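PDB 3LZA: putative SnoaL-like polyketide cyclase from Shewanella denitrificans, which is of unknown function but has the SnoaL-like fold of the NTF2 clan, consistent with a role as a polyketide cyclase or related lyase. Local coordinates for residues V64-F69 and N86-G91. Numbering follows the deposited sequence.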
# COMPACT_ATOMS: atom_id res chain seq x y z
N VAL A 64 -16.30 -17.30 -12.14
CA VAL A 64 -16.38 -16.73 -10.79
C VAL A 64 -17.82 -16.21 -10.61
O VAL A 64 -18.43 -15.74 -11.57
CB VAL A 64 -15.31 -15.64 -10.59
CG1 VAL A 64 -15.66 -14.68 -9.38
CG2 VAL A 64 -13.92 -16.25 -10.43
N LEU A 65 -18.38 -16.37 -9.41
CA LEU A 65 -19.78 -16.02 -9.11
C LEU A 65 -19.88 -14.63 -8.53
O LEU A 65 -20.77 -13.83 -8.91
CB LEU A 65 -20.40 -17.03 -8.13
CG LEU A 65 -20.50 -18.44 -8.66
CD1 LEU A 65 -20.84 -19.39 -7.52
CD2 LEU A 65 -21.51 -18.59 -9.81
N GLU A 66 -18.93 -14.30 -7.64
CA GLU A 66 -18.87 -12.98 -7.01
C GLU A 66 -17.43 -12.51 -6.93
O GLU A 66 -16.52 -13.29 -6.66
CB GLU A 66 -19.47 -13.03 -5.60
CG GLU A 66 -20.90 -13.42 -5.56
CD GLU A 66 -21.41 -13.67 -4.14
OE1 GLU A 66 -20.70 -13.39 -3.15
OE2 GLU A 66 -22.50 -14.15 -4.04
N PHE A 67 -17.22 -11.23 -7.20
CA PHE A 67 -15.89 -10.60 -7.12
C PHE A 67 -16.14 -9.14 -6.85
O PHE A 67 -16.82 -8.47 -7.64
CB PHE A 67 -15.12 -10.73 -8.44
CG PHE A 67 -13.73 -10.18 -8.39
CD1 PHE A 67 -12.92 -10.38 -7.27
CD2 PHE A 67 -13.20 -9.53 -9.48
CE1 PHE A 67 -11.60 -9.86 -7.24
CE2 PHE A 67 -11.91 -8.98 -9.44
CZ PHE A 67 -11.13 -9.14 -8.33
N ASP A 68 -15.68 -8.65 -5.70
CA ASP A 68 -15.83 -7.24 -5.34
C ASP A 68 -14.60 -6.79 -4.59
O ASP A 68 -13.90 -7.60 -3.95
CB ASP A 68 -17.05 -7.04 -4.44
CG ASP A 68 -18.36 -7.21 -5.19
OD1 ASP A 68 -18.83 -6.24 -5.86
OD2 ASP A 68 -18.92 -8.30 -5.08
N PHE A 69 -14.29 -5.52 -4.72
CA PHE A 69 -13.27 -4.85 -3.92
C PHE A 69 -14.01 -3.89 -3.00
O PHE A 69 -14.54 -2.81 -3.42
CB PHE A 69 -12.26 -4.12 -4.84
CG PHE A 69 -11.09 -3.46 -4.12
CD1 PHE A 69 -10.66 -3.86 -2.85
CD2 PHE A 69 -10.39 -2.46 -4.77
CE1 PHE A 69 -9.56 -3.22 -2.21
CE2 PHE A 69 -9.26 -1.81 -4.14
CZ PHE A 69 -8.84 -2.22 -2.86
N ASN A 86 -10.66 -4.90 1.21
CA ASN A 86 -10.61 -6.34 1.02
C ASN A 86 -11.33 -6.77 -0.26
O ASN A 86 -12.35 -6.18 -0.69
CB ASN A 86 -11.09 -7.11 2.25
CG ASN A 86 -12.57 -7.16 2.38
OD1 ASN A 86 -13.26 -7.95 1.68
ND2 ASN A 86 -13.10 -6.35 3.29
N TYR A 87 -10.75 -7.78 -0.88
CA TYR A 87 -11.34 -8.38 -2.05
C TYR A 87 -12.13 -9.62 -1.63
O TYR A 87 -11.58 -10.54 -1.01
CB TYR A 87 -10.20 -8.79 -2.98
CG TYR A 87 -9.60 -7.65 -3.77
CD1 TYR A 87 -8.55 -6.88 -3.25
CD2 TYR A 87 -10.04 -7.37 -5.08
CE1 TYR A 87 -7.99 -5.85 -3.99
CE2 TYR A 87 -9.47 -6.31 -5.82
CZ TYR A 87 -8.43 -5.58 -5.28
OH TYR A 87 -7.85 -4.57 -6.01
N HIS A 88 -13.41 -9.69 -1.96
CA HIS A 88 -14.12 -10.95 -1.74
C HIS A 88 -14.32 -11.67 -3.08
O HIS A 88 -14.58 -11.05 -4.14
CB HIS A 88 -15.43 -10.72 -1.02
CG HIS A 88 -16.32 -11.91 -1.05
ND1 HIS A 88 -17.20 -12.15 -2.09
CD2 HIS A 88 -16.39 -12.99 -0.24
CE1 HIS A 88 -17.81 -13.30 -1.88
NE2 HIS A 88 -17.34 -13.82 -0.76
N LEU A 89 -14.10 -12.98 -3.07
CA LEU A 89 -14.26 -13.78 -4.25
C LEU A 89 -15.06 -15.05 -3.88
O LEU A 89 -14.80 -15.73 -2.85
CB LEU A 89 -12.91 -14.10 -4.90
CG LEU A 89 -13.04 -14.79 -6.25
CD1 LEU A 89 -11.83 -14.45 -7.15
CD2 LEU A 89 -13.25 -16.34 -6.13
N ARG A 90 -16.07 -15.35 -4.70
CA ARG A 90 -16.81 -16.61 -4.56
C ARG A 90 -16.84 -17.32 -5.89
O ARG A 90 -17.21 -16.73 -6.88
CB ARG A 90 -18.23 -16.38 -4.08
CG ARG A 90 -19.02 -17.69 -3.79
CD ARG A 90 -20.45 -17.40 -3.35
NE ARG A 90 -21.17 -18.65 -3.07
CZ ARG A 90 -20.97 -19.44 -2.01
NH1 ARG A 90 -20.08 -19.13 -1.07
NH2 ARG A 90 -21.68 -20.54 -1.87
N GLY A 91 -16.40 -18.59 -5.92
CA GLY A 91 -16.40 -19.32 -7.17
C GLY A 91 -15.94 -20.77 -7.09
O GLY A 91 -15.51 -21.24 -6.03
O HOH W 1 -18.34 -10.39 -3.46
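Residues Glu-66 to Phe-69 pair antiparallel with Tyr-87 to Arg-90, Glu-66/Arg-90 and Asp-68/His-88 being the hydrogen-bonded pairs, in the beta hairpin of strands 66-77 and 80-93 at one margin of the curved sheet of this NTF2-like fold. Where the pairing begins, a classic beta bulge sets Leu-65 and Glu-66 against one residue: Arg-90 O accepts from Leu-65 N (2.8 Å) and from Glu-66 N (3.1 Å), both in its carbonyl plane. On the face toward helix 8-21, Phe-67, Phe-69 and Tyr-87 form an aromatic cluster. The Phe-69 and Tyr-87 rings make an offset stack, centroids 4.0 Å apart and planes at 4°, with Tyr-87 CZ over the centre of the phenylalanine ring. Phe-67 CG lies anti to its backbone N (chi1 -176°), carrying the ring alongside Tyr-87, where CE1 meets the edge of the tyrosine at CD2 (3.6 Å). Tyr-87 OH is hydrogen-bonded to Thr-111 on strand 102-115. An alanine at Tyr-87 is likely to open a gap between the two phenylalanines and leave Thr-111 without this hydroxyl partner. On the opposite face, which carries Glu-66, Asp-68, His-88 and Arg-90, the guanidinium of Arg-90 is salt-bridged to Asp-104. The extended Glu-66 side chain lies alongside Arg-90, pointing the same way, with Glu-66 CB 3.9 Å from Arg-90 CB.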